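Local coordinates for putative polyphosphate kinase 2 family protein (Arthrobacter aurescens, PDB 3RHF) that probably acts as a polyphosphate kinase of the PPK2 family, moving phosphate between inorganic polyphosphate and nucleotides on a P-loop kinase fold, at residues Q61-F65 with A132-G136; L76-Q81 with V135-S141; I91-V95 with A253-Q258; D145-R150 with L160-Y164. One frame throughout, in Å; residues are numbered along the deposited sequence.

Contact 1 (Q61-F65 with A132-G136)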
loop_
_atom_site.group_PDB
_atom_site.type_symbol
_atom_site.label_atom_id
_atom_site.label_comp_id
_atom_site.label_asym_id
_atom_site.label_seq_id
_atom_site.Cartn_x
_atom_site.Cartn_y
_atom_site.Cartn_z
ATOM N N GLN A 61 -6.782 5.603 -11.071
ATOM C CA GLN A 61 -6.214 6.236 -9.916
ATOM C C GLN A 61 -5.014 7.066 -10.355
ATOM O O GLN A 61 -4.783 8.140 -9.860
ATOM C CB GLN A 61 -5.845 5.182 -8.854
ATOM C CG GLN A 61 -5.049 5.670 -7.673
ATOM C CD GLN A 61 -3.543 5.668 -7.916
ATOM O OE1 GLN A 61 -2.948 4.630 -8.238
ATOM N NE2 GLN A 61 -2.911 6.851 -7.769
ATOM N N GLU A 62 -4.256 6.551 -11.296
ATOM C CA GLU A 62 -3.089 7.235 -11.763
ATOM C C GLU A 62 -3.489 8.524 -12.422
ATOM O O GLU A 62 -2.804 9.499 -12.254
ATOM C CB GLU A 62 -2.285 6.385 -12.714
ATOM C CG GLU A 62 -1.029 7.108 -13.195
ATOM C CD GLU A 62 0.005 6.209 -13.940
ATOM O OE1 GLU A 62 0.819 5.539 -13.228
ATOM O OE2 GLU A 62 0.045 6.231 -15.210
ATOM N N LYS A 63 -4.615 8.545 -13.114
ATOM C CA LYS A 63 -5.152 9.784 -13.647
ATOM C C LYS A 63 -5.616 10.748 -12.591
ATOM O O LYS A 63 -5.282 11.916 -12.647
ATOM C CB LYS A 63 -6.297 9.529 -14.583
ATOM C CG LYS A 63 -5.891 8.913 -15.909
ATOM C CD LYS A 63 -7.124 8.815 -16.817
ATOM C CE LYS A 63 -6.856 8.046 -18.111
ATOM N NZ LYS A 63 -8.111 7.796 -18.871
ATOM N N LEU A 64 -6.389 10.279 -11.620
ATOM C CA LEU A 64 -6.730 11.129 -10.452
ATOM C C LEU A 64 -5.499 11.834 -9.921
ATOM O O LEU A 64 -5.470 13.031 -9.749
ATOM C CB LEU A 64 -7.365 10.295 -9.307
ATOM C CG LEU A 64 -7.974 11.082 -8.115
ATOM C CD1 LEU A 64 -9.167 11.848 -8.557
ATOM C CD2 LEU A 64 -8.402 10.146 -7.011
ATOM N N PHE A 65 -4.467 11.056 -9.662
ATOM C CA PHE A 65 -3.196 11.576 -9.158
ATOM C C PHE A 65 -2.547 12.615 -10.077
ATOM O O PHE A 65 -2.129 13.648 -9.644
ATOM C CB PHE A 65 -2.242 10.418 -8.967
ATOM C CG PHE A 65 -1.007 10.781 -8.223
ATOM C CD1 PHE A 65 -0.997 10.817 -6.862
ATOM C CD2 PHE A 65 0.117 11.136 -8.891
ATOM C CE1 PHE A 65 0.157 11.184 -6.168
ATOM C CE2 PHE A 65 1.266 11.499 -8.202
ATOM C CZ PHE A 65 1.287 11.510 -6.844
ATOM N N ALA A 132 -6.005 16.402 -2.284
ATOM C CA ALA A 132 -6.189 16.510 -3.750
ATOM C C ALA A 132 -5.433 15.436 -4.532
ATOM O O ALA A 132 -4.272 15.192 -4.308
ATOM C CB ALA A 132 -5.767 17.876 -4.259
ATOM N N GLY A 133 -6.120 14.781 -5.441
ATOM C CA GLY A 133 -5.498 13.762 -6.237
ATOM C C GLY A 133 -5.278 12.436 -5.541
ATOM O O GLY A 133 -4.697 11.526 -6.143
HETATM N N MSE A 134 -5.722 12.302 -4.295
HETATM C CA MSE A 134 -5.464 11.080 -3.571
HETATM C C MSE A 134 -6.705 10.212 -3.464
HETATM O O MSE A 134 -7.834 10.714 -3.566
HETATM C CB MSE A 134 -4.937 11.377 -2.192
HETATM C CG MSE A 134 -3.672 12.259 -2.135
HETATM SE SE MSE A 134 -2.075 11.326 -2.773
HETATM C CE MSE A 134 -1.730 10.064 -1.322
ATOM N N VAL A 135 -6.485 8.892 -3.325
ATOM C CA VAL A 135 -7.554 7.962 -2.938
ATOM C C VAL A 135 -7.357 7.651 -1.497
ATOM O O VAL A 135 -6.348 7.100 -1.094
ATOM C CB VAL A 135 -7.520 6.638 -3.730
ATOM C CG1 VAL A 135 -8.527 5.661 -3.145
ATOM C CG2 VAL A 135 -7.804 6.908 -5.263
ATOM N N GLY A 136 -8.303 8.030 -0.694
ATOM C CA GLY A 136 -8.216 7.730 0.736
ATOM C C GLY A 136 -9.013 6.488 1.052
ATOM O O GLY A 136 -10.143 6.299 0.519
HETATM O O HOH W 1 -4.095 8.901 -6.279
#
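Gly133 O is met by two groups, a water that donates to it at 2.7 Å and Phe65 of helix 43-69, whose CA lies 3.4 Å from it in a bent CA-H...O contact. The same water accepts from Gln61 NE2 at 2.8 Å and so bridges the Gln61 amide and the loop backbone. Gln61 has CG anti to its N (chi1 171°) and then bends at chi2 (-87°), which brings NE2 to the water, while OE1 is held by Asp100 N. Gly133 has a positive phi, which by itself favours glycine, and its CA faces Leu64 O in a second CA-H...O contact; a side chain would come up against the carbonyls of Leu64 and Phe65. This is the entry to strand 135-139 of the alpha/beta/alpha sandwich, where the long helix 43-69 rests against the loop that starts the strand. Leu64 reaches the loop with its CD2 branch, 3.5 Å from Met134 O and 3.7 Å from Val135 CG2, the Leu64 and Val135 side chains crossing at about a right angle. Val135 CG2 is also touched by Gln61 CG, 3.9 Å away. Phe65 and the selenomethionine Met134 lie side by side and point the same way. Met134 SE meets the ring at its edge, 4.1 Å from Phe65 CE1 and 82° off the ring normal, a Met-aromatic contact. Leu270 in a loop also packs on Leu64.

Contact 2 (L76-Q81 with V135-S141); sequences LLLILQ and VGVFDRS
Strands 76-81 and 135-139 run parallel, their axes 4.6 Å apart at closest and 15° from alignment. Gly136 and Phe138 each give N-H and C=O to the partner strand: Gly136 N to Leu76 O, Leu78 N to Gly136 O, Phe138 N to Leu78 O and Leu80 N to Phe138 O. A more bent bond at 3.1 Å, Arg140 N to Leu80 O, extends the pairing past the strand end. On the face of Leu77, Ile79 and Phe138, Leu77 CD1 stands over the centre of the Phe138 ring, 3.7 Å from its centroid and 4° off the normal, a CH-pi contact. Gly136 leaves room for that leucine: a CB here would come within about 3.2 Å of Leu77 CD1. Ile79 CG2 packs on Ser141 CB at 3.4 Å. The Ser141 hydroxyl donates to Gln81 OE1 at 2.7 Å, 15° out of the amide carbonyl plane, and is itself held by Tyr143 N; Gln81 NE2 is satisfied by Glu144. On the other face the Leu78 and Val137 side chains lie side by side and point the same way, CD2 of Leu78 4.1 Å from CG2 of Val137. The run Asp139, Arg140, Ser141 is consistent with the Walker B-like motif of PPK2 kinases; the Asp139 side chain lies about 5 Å from a bound phosphate, probably from the crystallisation liquor, though such ions often mark pockets. The pair sits inside the five-stranded sheet, flanked by strands 179-187 and 104-108; helices 88-98 and 250-266 pack over the face of Leu76, Leu78 and Leu80.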
loop_
_atom_site.group_PDB
_atom_site.type_symbol
_atom_site.label_atom_id
_atom_site.label_comp_id
_atom_site.label_asym_id
_atom_site.label_seq_id
_atom_site.Cartn_x
_atom_site.Cartn_y
_atom_site.Cartn_z
ATOM N N LEU A 76 -10.874 11.075 -3.719
ATOM C CA LEU A 76 -11.823 10.046 -3.428
ATOM C C LEU A 76 -11.575 9.448 -2.065
ATOM O O LEU A 76 -10.463 9.367 -1.608
ATOM C CB LEU A 76 -11.752 8.970 -4.534
ATOM C CG LEU A 76 -12.961 8.011 -4.630
ATOM C CD1 LEU A 76 -13.430 7.782 -6.026
ATOM C CD2 LEU A 76 -12.628 6.714 -4.028
ATOM N N LEU A 77 -12.644 9.016 -1.416
ATOM C CA LEU A 77 -12.599 8.463 -0.057
ATOM C C LEU A 77 -13.541 7.257 0.005
ATOM O O LEU A 77 -14.778 7.400 -0.108
ATOM C CB LEU A 77 -13.007 9.515 0.998
ATOM C CG LEU A 77 -13.001 9.077 2.495
ATOM C CD1 LEU A 77 -11.620 8.542 2.948
ATOM C CD2 LEU A 77 -13.498 10.121 3.497
ATOM N N LEU A 78 -12.916 6.081 0.169
ATOM C CA LEU A 78 -13.582 4.843 0.390
ATOM C C LEU A 78 -13.657 4.595 1.878
ATOM O O LEU A 78 -12.607 4.536 2.551
ATOM C CB LEU A 78 -12.801 3.734 -0.270
ATOM C CG LEU A 78 -13.316 2.289 -0.159
ATOM C CD1 LEU A 78 -14.671 2.097 -0.902
ATOM C CD2 LEU A 78 -12.280 1.333 -0.711
ATOM N N ILE A 79 -14.895 4.461 2.385
ATOM C CA ILE A 79 -15.170 4.083 3.761
ATOM C C ILE A 79 -15.721 2.671 3.826
ATOM O O ILE A 79 -16.814 2.397 3.300
ATOM C CB ILE A 79 -16.229 5.039 4.489
ATOM C CG1 ILE A 79 -15.732 6.492 4.514
ATOM C CG2 ILE A 79 -16.440 4.592 5.892
ATOM C CD1 ILE A 79 -16.696 7.525 5.021
ATOM N N LEU A 80 -14.992 1.810 4.537
ATOM C CA LEU A 80 -15.466 0.460 4.852
ATOM C C LEU A 80 -15.871 0.254 6.305
ATOM O O LEU A 80 -15.086 0.515 7.199
ATOM C CB LEU A 80 -14.432 -0.553 4.531
ATOM C CG LEU A 80 -14.163 -0.579 3.051
ATOM C CD1 LEU A 80 -12.755 -1.170 2.864
ATOM C CD2 LEU A 80 -15.232 -1.375 2.324
ATOM N N GLN A 81 -17.091 -0.229 6.519
ATOM C CA GLN A 81 -17.509 -0.751 7.833
ATOM C C GLN A 81 -17.999 -2.164 7.670
ATOM O O GLN A 81 -18.615 -2.506 6.636
ATOM C CB GLN A 81 -18.652 0.080 8.394
ATOM C CG GLN A 81 -18.299 1.542 8.708
ATOM C CD GLN A 81 -17.567 1.679 9.989
ATOM O OE1 GLN A 81 -16.853 2.639 10.196
ATOM N NE2 GLN A 81 -17.720 0.717 10.854
ATOM N N VAL A 135 -6.485 8.892 -3.325
ATOM C CA VAL A 135 -7.554 7.962 -2.938
ATOM C C VAL A 135 -7.357 7.651 -1.497
ATOM O O VAL A 135 -6.348 7.100 -1.094
ATOM C CB VAL A 135 -7.520 6.638 -3.730
ATOM C CG1 VAL A 135 -8.527 5.661 -3.145
ATOM C CG2 VAL A 135 -7.804 6.908 -5.263
ATOM N N GLY A 136 -8.303 8.030 -0.694
ATOM C CA GLY A 136 -8.216 7.730 0.736
ATOM C C GLY A 136 -9.013 6.488 1.052
ATOM O O GLY A 136 -10.143 6.299 0.519
ATOM N N VAL A 137 -8.445 5.622 1.893
ATOM C CA VAL A 137 -9.190 4.455 2.358
ATOM C C VAL A 137 -9.255 4.446 3.863
ATOM O O VAL A 137 -8.221 4.451 4.546
ATOM C CB VAL A 137 -8.617 3.138 1.813
ATOM C CG1 VAL A 137 -9.325 1.946 2.495
ATOM C CG2 VAL A 137 -8.733 3.085 0.275
ATOM N N PHE A 138 -10.498 4.438 4.359
ATOM C CA PHE A 138 -10.816 4.293 5.787
ATOM C C PHE A 138 -11.316 2.857 6.099
ATOM O O PHE A 138 -12.470 2.488 5.787
ATOM C CB PHE A 138 -11.912 5.286 6.222
ATOM C CG PHE A 138 -11.464 6.742 6.394
ATOM C CD1 PHE A 138 -10.151 7.158 6.203
ATOM C CD2 PHE A 138 -12.406 7.693 6.774
ATOM C CE1 PHE A 138 -9.777 8.532 6.382
ATOM C CE2 PHE A 138 -12.064 9.044 6.921
ATOM C CZ PHE A 138 -10.745 9.464 6.725
ATOM N N ASP A 139 -10.408 2.057 6.670
ATOM C CA ASP A 139 -10.771 0.808 7.339
ATOM C C ASP A 139 -11.272 1.130 8.765
ATOM O O ASP A 139 -10.493 1.424 9.668
ATOM C CB ASP A 139 -9.591 -0.175 7.344
ATOM C CG ASP A 139 -9.918 -1.515 7.987
ATOM O OD1 ASP A 139 -10.980 -1.606 8.598
ATOM O OD2 ASP A 139 -9.119 -2.485 7.889
ATOM N N ARG A 140 -12.597 1.019 8.915
ATOM C CA ARG A 140 -13.382 1.657 9.969
ATOM C C ARG A 140 -13.294 3.173 9.816
ATOM O O ARG A 140 -12.442 3.660 9.088
ATOM C CB ARG A 140 -12.962 1.211 11.364
ATOM C CG ARG A 140 -13.068 -0.262 11.590
ATOM C CD ARG A 140 -12.509 -0.569 12.956
ATOM N NE ARG A 140 -12.617 -1.973 13.299
ATOM C CZ ARG A 140 -11.723 -2.914 13.000
ATOM N NH1 ARG A 140 -11.971 -4.163 13.386
ATOM N NH2 ARG A 140 -10.600 -2.638 12.323
ATOM N N SER A 141 -14.202 3.886 10.463
ATOM C CA SER A 141 -14.401 5.289 10.189
ATOM C C SER A 141 -15.071 6.072 11.333
ATOM O O SER A 141 -15.048 5.663 12.512
ATOM C CB SER A 141 -15.260 5.409 8.955
ATOM O OG SER A 141 -16.600 5.201 9.316
#

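Contact 3 (I91-V95 with A253-Q258); sequences IVSHV and ARIAVQ
Helices 91-95 and 253-258 cross at -54° with their axes 10.3 Å apart, a separation bridged by side chains. Ile91 reaches across it with two branches. Its CG2 meets Val257 CG1 tip to tip at 3.8 Å, while its CD1 reaches on to the backbone of the other helix, 3.5 Å from Ala253 O and 3.8 Å from Ala253 CB. Arg254 CG borders Ile91 CD1 at 4.2 Å. One turn on, the Val95 and Gln258 side chains slide past each other in opposite directions, CG2 of one near CG of the other. Both helices belong to one outer layer of the alpha/beta/alpha sandwich: helix 88-98, which follows the P-loop that comes after strand 75-82, rests through Val92 on strand 135-139, and Val257 rests on Val184 and Leu186 of strand 179-187. A polar bridge joins the helices beside these apolar contacts. With CG anti to the backbone N (chi1 -170°), His94 turns its ring to the neighbouring helix and donates from ND1 to Gln258 OE1 at 2.6 Å. The bond is bent, 134° at the hydrogen, yet the oxygen is nearly in the ring plane, the donor lies in the carbonyl plane, and ring and amide are nearly coplanar. A leucine in place of His94 would probably leave Gln258 OE1 without this donor and its amide held mainly from the other end. There Gln258 NE2 bonds Asp54 of helix 43-69, whose Leu50 and Asp54 also touch the His94 side chain. Arg254 NH1 meanwhile holds a bound citrate, probably from the crystallisation liquor.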
loop_
_atom_site.group_PDB
_atom_site.type_symbol
_atom_site.label_atom_id
_atom_site.label_comp_id
_atom_site.label_asym_id
_atom_site.label_seq_id
_atom_site.Cartn_x
_atom_site.Cartn_y
_atom_site.Cartn_z
ATOM N N ILE A 91 -10.294 -6.758 1.613
ATOM C CA ILE A 91 -10.708 -5.874 0.548
ATOM C C ILE A 91 -9.775 -4.650 0.471
ATOM O O ILE A 91 -9.358 -4.277 -0.650
ATOM C CB ILE A 91 -12.208 -5.444 0.683
ATOM C CG1 ILE A 91 -13.090 -6.698 0.606
ATOM C CG2 ILE A 91 -12.609 -4.461 -0.392
ATOM C CD1 ILE A 91 -14.246 -6.604 -0.333
ATOM N N VAL A 92 -9.421 -4.072 1.634
ATOM C CA VAL A 92 -8.573 -2.937 1.681
ATOM C C VAL A 92 -7.291 -3.283 1.018
ATOM O O VAL A 92 -6.836 -2.573 0.097
ATOM C CB VAL A 92 -8.259 -2.493 3.146
ATOM C CG1 VAL A 92 -6.992 -1.602 3.154
ATOM C CG2 VAL A 92 -9.455 -1.794 3.782
ATOM N N SER A 93 -6.724 -4.416 1.421
ATOM C CA SER A 93 -5.485 -4.883 0.835
ATOM C C SER A 93 -5.590 -5.084 -0.634
ATOM O O SER A 93 -4.618 -4.866 -1.375
ATOM C CB SER A 93 -5.105 -6.225 1.438
ATOM O OG SER A 93 -3.870 -6.713 0.960
ATOM N N HIS A 94 -6.719 -5.569 -1.102
ATOM C CA HIS A 94 -6.763 -5.815 -2.524
ATOM C C HIS A 94 -6.818 -4.474 -3.324
ATOM O O HIS A 94 -6.073 -4.269 -4.304
ATOM C CB HIS A 94 -7.903 -6.750 -2.930
ATOM C CG HIS A 94 -7.776 -7.181 -4.340
ATOM N ND1 HIS A 94 -8.234 -6.403 -5.383
ATOM C CD2 HIS A 94 -7.103 -8.218 -4.901
ATOM C CE1 HIS A 94 -7.886 -6.973 -6.533
ATOM N NE2 HIS A 94 -7.196 -8.070 -6.270
ATOM N N VAL A 95 -7.699 -3.575 -2.886
ATOM C CA VAL A 95 -7.930 -2.302 -3.540
ATOM C C VAL A 95 -6.654 -1.468 -3.510
ATOM O O VAL A 95 -6.211 -0.942 -4.499
ATOM C CB VAL A 95 -9.043 -1.521 -2.819
ATOM C CG1 VAL A 95 -9.145 -0.135 -3.411
ATOM C CG2 VAL A 95 -10.409 -2.269 -2.907
ATOM N N ALA A 253 -17.982 -9.634 -2.956
ATOM C CA ALA A 253 -17.690 -8.378 -2.261
ATOM C C ALA A 253 -16.471 -7.699 -2.884
ATOM O O ALA A 253 -16.484 -6.500 -3.077
ATOM C CB ALA A 253 -17.476 -8.610 -0.782
ATOM N N ARG A 254 -15.435 -8.448 -3.226
ATOM C CA ARG A 254 -14.299 -7.824 -3.832
ATOM C C ARG A 254 -14.658 -7.096 -5.121
ATOM O O ARG A 254 -14.186 -5.967 -5.316
ATOM C CB ARG A 254 -13.221 -8.827 -4.148
ATOM C CG ARG A 254 -12.538 -9.387 -2.949
ATOM C CD ARG A 254 -11.607 -10.505 -3.332
ATOM N NE ARG A 254 -11.234 -11.259 -2.132
ATOM C CZ ARG A 254 -11.270 -12.595 -1.988
ATOM N NH1 ARG A 254 -11.625 -13.423 -2.968
ATOM N NH2 ARG A 254 -10.882 -13.117 -0.840
ATOM N N ILE A 255 -15.413 -7.727 -6.024
ATOM C CA ILE A 255 -15.744 -7.080 -7.275
ATOM C C ILE A 255 -16.815 -6.012 -7.127
ATOM O O ILE A 255 -16.944 -5.143 -7.971
ATOM C CB ILE A 255 -16.163 -8.052 -8.367
ATOM C CG1 ILE A 255 -17.361 -8.928 -7.916
ATOM C CG2 ILE A 255 -14.981 -8.865 -8.802
ATOM C CD1 ILE A 255 -17.940 -9.804 -9.045
ATOM N N ALA A 256 -17.580 -6.060 -6.048
ATOM C CA ALA A 256 -18.647 -5.062 -5.865
ATOM C C ALA A 256 -17.992 -3.783 -5.335
ATOM O O ALA A 256 -18.281 -2.676 -5.802
ATOM C CB ALA A 256 -19.768 -5.588 -4.934
ATOM N N VAL A 257 -17.068 -3.955 -4.397
ATOM C CA VAL A 257 -16.329 -2.826 -3.893
ATOM C C VAL A 257 -15.544 -2.232 -5.027
ATOM O O VAL A 257 -15.644 -1.021 -5.298
ATOM C CB VAL A 257 -15.461 -3.144 -2.673
ATOM C CG1 VAL A 257 -14.626 -1.933 -2.336
ATOM C CG2 VAL A 257 -16.334 -3.440 -1.445
ATOM N N GLN A 258 -14.815 -3.059 -5.760
ATOM C CA GLN A 258 -14.036 -2.477 -6.857
ATOM C C GLN A 258 -14.860 -1.760 -7.906
ATOM O O GLN A 258 -14.459 -0.684 -8.368
ATOM C CB GLN A 258 -12.997 -3.447 -7.482
ATOM C CG GLN A 258 -11.669 -3.182 -6.796
ATOM C CD GLN A 258 -10.509 -4.030 -7.230
ATOM O OE1 GLN A 258 -9.824 -4.618 -6.385
ATOM N NE2 GLN A 258 -10.223 -4.050 -8.543
#

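Contact 4 (D145-R150 with L160-Y164); sequences DVLIHR and LERRY
Arg163 reaches from helix 157-176 across Val146 to the backbone of Asp145, its chain extended from CG to NE. CB touches Val146 CG1 at 3.7 Å, and CD passes 3.6 Å from Asp145 O. NE turns to a salt bridge with Glu159. At the tip, NH1 donates to Asp145 O on a lone pair, in both the carbonyl and guanidinium planes; the 2.5 Å between them is shorter than expected and probably imprecise, and the bond is bent (137° at the hydrogen). NH1 also comes within 3.5 Å of His149 ND1, ring and guanidinium planes standing 66° apart. Phe121 adds a cation-pi contact. Beside the arginine, Val146 CB leans on Tyr164 CE1 at 3.6 Å, and Leu160 CD1 lies across Arg150 CG at 3.9 Å, while the head of Arg150 is paired with Asp226. A methionine in place of Arg163 would probably leave Asp145 O without this donor and deprive Glu159 of one of its arginine partners. The contact joins the segment after strand 135-139 to helix 157-176, which leads to strand 179-187. The guanidinium thus meets a carbonyl oxygen with one nitrogen and a carboxylate with another, which probably balances its charge and fixes its plane.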
loop_
_atom_site.group_PDB
_atom_site.type_symbol
_atom_site.label_atom_id
_atom_site.label_comp_id
_atom_site.label_asym_id
_atom_site.label_seq_id
_atom_site.Cartn_x
_atom_site.Cartn_y
_atom_site.Cartn_z
ATOM N N ASP A 145 -18.313 5.636 15.935
ATOM C CA ASP A 145 -18.817 6.413 17.056
ATOM C C ASP A 145 -20.331 6.488 17.115
ATOM O O ASP A 145 -20.843 7.046 18.050
ATOM C CB ASP A 145 -18.194 7.790 17.069
ATOM C CG ASP A 145 -16.712 7.729 17.332
ATOM O OD1 ASP A 145 -16.335 7.425 18.489
ATOM O OD2 ASP A 145 -15.921 7.972 16.392
ATOM N N VAL A 146 -21.047 5.943 16.133
ATOM C CA VAL A 146 -22.479 5.686 16.301
ATOM C C VAL A 146 -22.886 4.206 16.212
ATOM O O VAL A 146 -24.072 3.907 16.024
ATOM C CB VAL A 146 -23.315 6.473 15.298
ATOM C CG1 VAL A 146 -23.080 7.926 15.515
ATOM C CG2 VAL A 146 -23.022 6.041 13.860
ATOM N N LEU A 147 -21.922 3.297 16.336
ATOM C CA LEU A 147 -22.209 1.856 16.279
ATOM C C LEU A 147 -21.842 1.199 17.614
ATOM O O LEU A 147 -22.696 0.872 18.387
ATOM C CB LEU A 147 -21.469 1.158 15.124
ATOM C CG LEU A 147 -21.891 1.623 13.736
ATOM C CD1 LEU A 147 -20.848 1.270 12.710
ATOM C CD2 LEU A 147 -23.276 1.087 13.360
ATOM N N ILE A 148 -20.555 1.018 17.869
ATOM C CA ILE A 148 -20.117 0.373 19.061
ATOM C C ILE A 148 -20.691 1.187 20.241
ATOM O O ILE A 148 -21.308 0.638 21.147
ATOM C CB ILE A 148 -18.552 0.157 19.043
ATOM C CG1 ILE A 148 -18.127 -0.847 20.126
ATOM C CG2 ILE A 148 -17.790 1.413 19.256
ATOM C CD1 ILE A 148 -16.672 -1.430 19.935
ATOM N N HIS A 149 -20.572 2.506 20.176
ATOM C CA HIS A 149 -21.033 3.373 21.260
ATOM C C HIS A 149 -22.530 3.215 21.492
ATOM O O HIS A 149 -22.999 3.269 22.614
ATOM C CB HIS A 149 -20.712 4.835 20.938
ATOM C CG HIS A 149 -19.259 5.192 21.066
ATOM N ND1 HIS A 149 -18.812 6.216 21.879
ATOM C CD2 HIS A 149 -18.157 4.676 20.472
ATOM C CE1 HIS A 149 -17.498 6.316 21.784
ATOM N NE2 HIS A 149 -17.075 5.387 20.944
ATOM N N ARG A 150 -23.292 3.012 20.433
ATOM C CA ARG A 150 -24.715 2.812 20.600
ATOM C C ARG A 150 -24.995 1.509 21.343
ATOM O O ARG A 150 -25.550 1.517 22.439
ATOM C CB ARG A 150 -25.390 2.814 19.249
ATOM C CG ARG A 150 -26.876 2.675 19.341
ATOM C CD ARG A 150 -27.464 2.974 18.002
ATOM N NE ARG A 150 -28.891 3.201 18.046
ATOM C CZ ARG A 150 -29.810 2.240 18.137
ATOM N NH1 ARG A 150 -29.476 0.931 18.212
ATOM N NH2 ARG A 150 -31.086 2.589 18.123
ATOM N N LEU A 160 -25.987 10.687 20.151
ATOM C CA LEU A 160 -26.102 9.947 18.923
ATOM C C LEU A 160 -26.738 10.798 17.841
ATOM O O LEU A 160 -26.208 10.936 16.744
ATOM C CB LEU A 160 -26.924 8.691 19.139
ATOM C CG LEU A 160 -26.275 7.609 20.009
ATOM C CD1 LEU A 160 -27.249 6.446 20.182
ATOM C CD2 LEU A 160 -24.926 7.144 19.400
ATOM N N GLU A 161 -27.871 11.398 18.147
ATOM C CA GLU A 161 -28.530 12.254 17.180
ATOM C C GLU A 161 -27.595 13.369 16.688
ATOM O O GLU A 161 -27.525 13.616 15.486
ATOM C CB GLU A 161 -29.805 12.859 17.774
ATOM C CG GLU A 161 -30.853 13.210 16.715
ATOM C CD GLU A 161 -31.361 11.986 15.961
ATOM O OE1 GLU A 161 -31.504 10.891 16.574
ATOM O OE2 GLU A 161 -31.605 12.134 14.742
ATOM N N ARG A 162 -26.878 14.031 17.592
ATOM C CA ARG A 162 -25.979 15.081 17.161
ATOM C C ARG A 162 -24.839 14.506 16.309
ATOM O O ARG A 162 -24.355 15.148 15.380
ATOM C CB ARG A 162 -25.433 15.941 18.331
ATOM C CG ARG A 162 -24.031 15.520 18.884
ATOM C CD ARG A 162 -23.274 16.632 19.684
ATOM N NE ARG A 162 -22.134 17.160 18.918
ATOM C CZ ARG A 162 -20.956 16.551 18.756
ATOM N NH1 ARG A 162 -20.030 17.145 18.013
ATOM N NH2 ARG A 162 -20.694 15.363 19.315
ATOM N N ARG A 163 -24.415 13.297 16.612
ATOM C CA ARG A 163 -23.348 12.689 15.850
ATOM C C ARG A 163 -23.750 12.376 14.432
ATOM O O ARG A 163 -22.980 12.585 13.505
ATOM C CB ARG A 163 -22.888 11.460 16.528
ATOM C CG ARG A 163 -22.088 11.818 17.693
ATOM C CD ARG A 163 -21.563 10.586 18.278
ATOM N NE ARG A 163 -20.876 10.880 19.508
ATOM C CZ ARG A 163 -20.255 9.969 20.235
ATOM N NH1 ARG A 163 -20.241 8.710 19.842
ATOM N NH2 ARG A 163 -19.637 10.332 21.350
ATOM N N TYR A 164 -24.974 11.918 14.264
ATOM C CA TYR A 164 -25.497 11.678 12.942
ATOM C C TYR A 164 -25.484 12.964 12.124
ATOM O O TYR A 164 -25.107 12.951 10.934
ATOM C CB TYR A 164 -26.935 11.163 13.013
ATOM C CG TYR A 164 -27.085 9.803 13.598
ATOM C CD1 TYR A 164 -26.210 8.762 13.266
ATOM C CD2 TYR A 164 -28.123 9.525 14.453
ATOM C CE1 TYR A 164 -26.388 7.480 13.818
ATOM C CE2 TYR A 164 -28.311 8.276 15.005
ATOM C CZ TYR A 164 -27.462 7.265 14.699
ATOM O OH TYR A 164 -27.677 6.047 15.252
#

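From the N terminus, helix 43-69 enters contact 1, strand 75-82 contact 2 and helix 88-98 contact 3. The first two loops close together where the chain reaches strand 135-139: contacts 1 and 2 share Val135 and Gly136, so helix 43-69 and strand 75-82 are tied to the same strand. Contact 4 then closes a short loop, in series with contacts 1 and 2, between segment 145-150 and helix 157-176. Contact 3 closes last, at helix 250-266; it crosses contacts 1 and 2 and encloses contact 4. Val92 and Val257 pack on contact 2 from one face of the sheet, whereas contact 4 meets contact 2 through Leu147 and Gln81.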